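Local coordinates for aspartate-semialdehyde dehydrogenase (Thermus thermophilus, PDB 2YV3), which probably catalyses the NADPH-dependent reductive dephosphorylation of L-aspartyl-4-phosphate to L-aspartate-semialdehyde, a step on the way to lysine, threonine and methionine, at residues Tyr151-Gly156 with Arg236-Ala241; Asn190-Ile195 with Ala229-Thr234. All blocks are in the same frame, centred on the assembly; numbering follows the deposited sequence.

Interaction 1. Residues Tyr151-Gly156 with Arg236-Ala241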
# COMPACT_ATOMS: atom_id res chain seq x y z
N TYR A 151 3.14 -2.97 1.96
CA TYR A 151 3.52 -2.41 0.66
C TYR A 151 4.85 -3.14 0.39
O TYR A 151 5.92 -2.54 0.44
CB TYR A 151 3.77 -0.89 0.77
CG TYR A 151 2.55 -0.04 1.14
CD1 TYR A 151 1.89 0.72 0.18
CD2 TYR A 151 2.03 -0.07 2.42
CE1 TYR A 151 0.74 1.43 0.50
CE2 TYR A 151 0.89 0.63 2.75
CZ TYR A 151 0.24 1.37 1.80
OH TYR A 151 -0.92 2.04 2.11
N GLN A 152 4.77 -4.44 0.14
CA GLN A 152 5.96 -5.24 -0.07
C GLN A 152 6.72 -5.13 -1.39
O GLN A 152 6.14 -4.79 -2.42
CB GLN A 152 5.64 -6.71 0.26
CG GLN A 152 5.72 -6.97 1.76
CD GLN A 152 5.21 -8.33 2.15
OE1 GLN A 152 5.59 -9.33 1.54
NE2 GLN A 152 4.34 -8.39 3.16
N ALA A 153 8.01 -5.45 -1.35
CA ALA A 153 8.89 -5.33 -2.50
C ALA A 153 9.22 -6.59 -3.31
O ALA A 153 8.93 -7.71 -2.92
CB ALA A 153 10.18 -4.65 -2.07
N ALA A 154 9.86 -6.36 -4.46
CA ALA A 154 10.25 -7.43 -5.37
C ALA A 154 11.33 -8.33 -4.77
O ALA A 154 11.29 -9.55 -4.96
CB ALA A 154 10.72 -6.84 -6.67
N SER A 155 12.29 -7.76 -4.05
CA SER A 155 13.35 -8.60 -3.48
C SER A 155 12.81 -9.73 -2.60
O SER A 155 13.45 -10.77 -2.45
CB SER A 155 14.36 -7.75 -2.68
OG SER A 155 13.72 -6.91 -1.75
N GLY A 156 11.62 -9.53 -2.03
CA GLY A 156 11.01 -10.55 -1.19
C GLY A 156 10.75 -11.80 -2.00
O GLY A 156 10.62 -12.91 -1.45
N ARG A 236 13.94 -3.12 -3.28
CA ARG A 236 14.21 -3.83 -2.03
C ARG A 236 13.64 -3.38 -0.68
O ARG A 236 14.00 -3.98 0.33
CB ARG A 236 15.74 -3.99 -1.88
CG ARG A 236 16.56 -2.80 -2.43
CD ARG A 236 18.05 -3.09 -2.36
NE ARG A 236 18.49 -3.32 -0.99
CZ ARG A 236 19.60 -3.98 -0.66
NH1 ARG A 236 20.39 -4.49 -1.60
NH2 ARG A 236 19.92 -4.12 0.62
N ALA A 237 12.75 -2.39 -0.64
CA ALA A 237 12.21 -1.91 0.65
C ALA A 237 10.74 -2.21 1.00
O ALA A 237 9.82 -1.91 0.24
CB ALA A 237 12.46 -0.41 0.77
N HIS A 238 10.51 -2.78 2.18
CA HIS A 238 9.14 -3.08 2.60
C HIS A 238 8.45 -1.95 3.35
O HIS A 238 8.99 -1.41 4.29
CB HIS A 238 9.11 -4.31 3.51
CG HIS A 238 9.13 -5.62 2.79
ND1 HIS A 238 9.14 -6.83 3.45
CD2 HIS A 238 9.15 -5.92 1.47
CE1 HIS A 238 9.18 -7.81 2.58
NE2 HIS A 238 9.18 -7.29 1.36
N ALA A 239 7.23 -1.60 2.92
CA ALA A 239 6.46 -0.56 3.60
C ALA A 239 5.24 -1.18 4.29
O ALA A 239 4.67 -2.16 3.81
CB ALA A 239 6.01 0.48 2.60
N GLU A 240 4.83 -0.63 5.42
CA GLU A 240 3.65 -1.16 6.09
C GLU A 240 2.92 -0.18 7.00
O GLU A 240 3.39 0.12 8.09
CB GLU A 240 4.01 -2.46 6.85
CG GLU A 240 5.42 -2.51 7.42
CD GLU A 240 5.66 -3.72 8.33
OE1 GLU A 240 4.99 -3.82 9.39
OE2 GLU A 240 6.51 -4.56 7.98
N ALA A 241 1.78 0.31 6.54
CA ALA A 241 0.99 1.24 7.33
C ALA A 241 0.45 0.46 8.52
O ALA A 241 -0.35 -0.46 8.36
CB ALA A 241 -0.17 1.80 6.50

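Interaction 2. Residues Asn190-Ile195 with Ala229-Thr234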
# COMPACT_ATOMS: atom_id res chain seq x y z
N ASN A 190 1.53 -1.74 -10.89
CA ASN A 190 0.36 -2.45 -10.40
C ASN A 190 0.61 -3.00 -9.00
O ASN A 190 1.74 -2.99 -8.52
CB ASN A 190 0.06 -3.58 -11.37
CG ASN A 190 -1.11 -4.42 -10.93
OD1 ASN A 190 -2.17 -3.89 -10.60
ND2 ASN A 190 -0.93 -5.74 -10.94
N VAL A 191 -0.43 -3.47 -8.34
CA VAL A 191 -0.21 -4.05 -7.04
C VAL A 191 -0.96 -5.37 -6.99
O VAL A 191 -2.04 -5.48 -7.58
CB VAL A 191 -0.62 -3.07 -5.88
CG1 VAL A 191 0.23 -1.82 -5.97
CG2 VAL A 191 -2.12 -2.73 -5.94
N ILE A 192 -0.39 -6.36 -6.32
CA ILE A 192 -0.97 -7.70 -6.23
C ILE A 192 -1.34 -7.96 -4.78
O ILE A 192 -0.47 -8.20 -3.97
CB ILE A 192 0.08 -8.78 -6.66
CG1 ILE A 192 0.74 -8.38 -7.97
CG2 ILE A 192 -0.60 -10.12 -6.89
CD1 ILE A 192 2.11 -8.89 -8.10
N PRO A 193 -2.64 -7.93 -4.44
CA PRO A 193 -3.02 -8.19 -3.05
C PRO A 193 -2.86 -9.69 -2.78
O PRO A 193 -3.73 -10.36 -2.25
CB PRO A 193 -4.47 -7.73 -3.02
CG PRO A 193 -4.94 -8.12 -4.38
CD PRO A 193 -3.83 -7.68 -5.27
N HIS A 194 -1.70 -10.20 -3.16
CA HIS A 194 -1.42 -11.61 -3.01
C HIS A 194 0.08 -11.86 -2.85
O HIS A 194 0.84 -11.75 -3.80
CB HIS A 194 -1.97 -12.33 -4.24
CG HIS A 194 -1.82 -13.82 -4.21
ND1 HIS A 194 -2.34 -14.63 -5.20
CD2 HIS A 194 -1.19 -14.64 -3.34
CE1 HIS A 194 -2.02 -15.89 -4.93
NE2 HIS A 194 -1.33 -15.92 -3.81
N ILE A 195 0.52 -12.17 -1.64
CA ILE A 195 1.94 -12.43 -1.46
C ILE A 195 2.21 -13.92 -1.40
O ILE A 195 2.96 -14.43 -2.23
CB ILE A 195 2.52 -11.73 -0.21
CG1 ILE A 195 2.64 -10.22 -0.47
CG2 ILE A 195 3.90 -12.32 0.13
CD1 ILE A 195 3.59 -9.84 -1.60
N ALA A 229 -1.09 -8.42 3.08
CA ALA A 229 0.19 -8.35 2.40
C ALA A 229 -0.00 -7.95 0.95
O ALA A 229 -0.69 -8.64 0.19
CB ALA A 229 0.92 -9.70 2.48
N VAL A 230 0.57 -6.82 0.54
CA VAL A 230 0.43 -6.42 -0.85
C VAL A 230 1.79 -6.18 -1.48
O VAL A 230 2.66 -5.56 -0.87
CB VAL A 230 -0.45 -5.19 -1.00
CG1 VAL A 230 -0.69 -4.91 -2.50
CG2 VAL A 230 -1.77 -5.42 -0.27
N ARG A 231 1.96 -6.71 -2.69
CA ARG A 231 3.19 -6.62 -3.45
C ARG A 231 3.11 -5.32 -4.26
O ARG A 231 2.03 -4.98 -4.73
CB ARG A 231 3.28 -7.85 -4.39
CG ARG A 231 4.51 -7.95 -5.29
CD ARG A 231 5.79 -8.31 -4.52
NE ARG A 231 5.98 -9.73 -4.25
CZ ARG A 231 6.56 -10.18 -3.14
NH1 ARG A 231 6.97 -9.32 -2.22
NH2 ARG A 231 6.74 -11.49 -2.93
N VAL A 232 4.21 -4.59 -4.41
CA VAL A 232 4.17 -3.35 -5.18
C VAL A 232 5.46 -3.12 -5.95
O VAL A 232 6.48 -3.75 -5.68
CB VAL A 232 3.93 -2.12 -4.28
CG1 VAL A 232 2.69 -2.34 -3.42
CG2 VAL A 232 5.17 -1.84 -3.42
N PRO A 233 5.43 -2.20 -6.92
CA PRO A 233 6.62 -1.92 -7.72
C PRO A 233 7.75 -1.21 -7.00
O PRO A 233 7.94 -0.00 -7.13
CB PRO A 233 6.07 -1.11 -8.90
CG PRO A 233 4.66 -1.53 -8.96
CD PRO A 233 4.26 -1.55 -7.51
N THR A 234 8.51 -1.97 -6.23
CA THR A 234 9.64 -1.43 -5.50
C THR A 234 10.75 -2.47 -5.44
O THR A 234 10.49 -3.66 -5.33
CB THR A 234 9.19 -1.00 -4.10
OG1 THR A 234 8.16 -0.03 -4.24
CG2 THR A 234 10.32 -0.33 -3.36

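Interaction 1. Residues Tyr151-Gly156 with Arg236-Ala241
Y151 and A239 form an antiparallel hydrogen-bonded pair where strand 143-151 ends beside strand 237-246, in the mixed sheet of the dimerisation domain. A239 N donates to Y151 O at 3.0 Å, while Y151 N donates back to A239 O, and the two CB atoms meet on one face of the sheet. Past this pair the chain leaves the strand, and Q152 lays its CG over the face of the H238 ring, a CH-pi contact 3.5 Å from the ring centroid and 9° off its normal. A153 N reaches the edge of the same imidazole, 3.1 Å from H238 CD2. The first torsion of H238, with CG anti to the carbonyl carbon (chi1 -82°), brings the ring up against Q152 and A153 and close to C125, the predicted acyl-thioester residue; H238 itself is the predicted proton acceptor.

Farther out, Y151 stacks on Y151 of the second subunit and its hydroxyl is hydrogen-bonded to T150 O there. The guanidinium of R236 points elsewhere, in salt bridges to E15 and D310. S155 OG, hydrogen-bonded to Q311 OE1, rests 3.1 Å from R236 CA.

Interaction 2. Residues Asn190-Ile195 with Ala229-Thr234
R231 and I192 face each other as a single antiparallel bridge between two irregular chain segments. I192 N donates to R231 O at 3.2 Å, and R231 N returns an almost straight bond to I192 O.

On one side of this bridge the arginine sets its CG opposite its own backbone N (chi1 -180°) and then bends at chi2 and chi3, which folds the chain round I195 CD1. The isoleucine comes in at about a right angle, its CD1 3.4 Å from R231 CB and over the centre of one guanidinium face, 3.4 Å from R231 CZ. The second torsion of I195 (chi2 -63°) turns CD1 into that bend, while I195 CG1 rests on A229 CB at 3.5 Å. I192 runs alongside the arginine, its CD1 touching R231 CG. Replacing R231 by an alanine would remove the guanidinium, and would probably leave I195 CD1 without the flat group it packs against and the predicted substrate site without this positive charge.

Valines pack on the other side of the bridge from the arginine side chain. V191 CG1 lies 3.6 Å from V232 CG1, the two residues side by side, and V230 CG1 meets V191 CB at 3.8 Å. N190 OD1 is hydrogen-bonded to L280 N, and H194 ND1 to Y276 OH, both of the second subunit. P233 centres an inverse gamma turn. Altogether, a single bridge between loops, with apolar side chains packed round it, carries R231, predicted to bind substrate, consistent with the active site of an aspartate-semialdehyde dehydrogenase.

In the fold
Segment 151-156 supplies the join between the two interactions, whose centres lie about 8 Å apart: Q152 N and O probably hydrogen-bond to V230 O and V232 N, so segment 151-156 runs between strand 237-246 and loop 229-234. Both segments of interaction 2 fall in the sequence between the two of interaction 1, in the order 151-156, 190-195, 229-234, 236-241, with helices 159-173 and 205-219 between. All four segments belong to the dimerisation domain, and each interaction touches the second subunit. The example illustrates how residues distant in sequence, here the predicted substrate-binding Q152 and R231 and the predicted proton acceptor H238, are gathered close to a subunit interface.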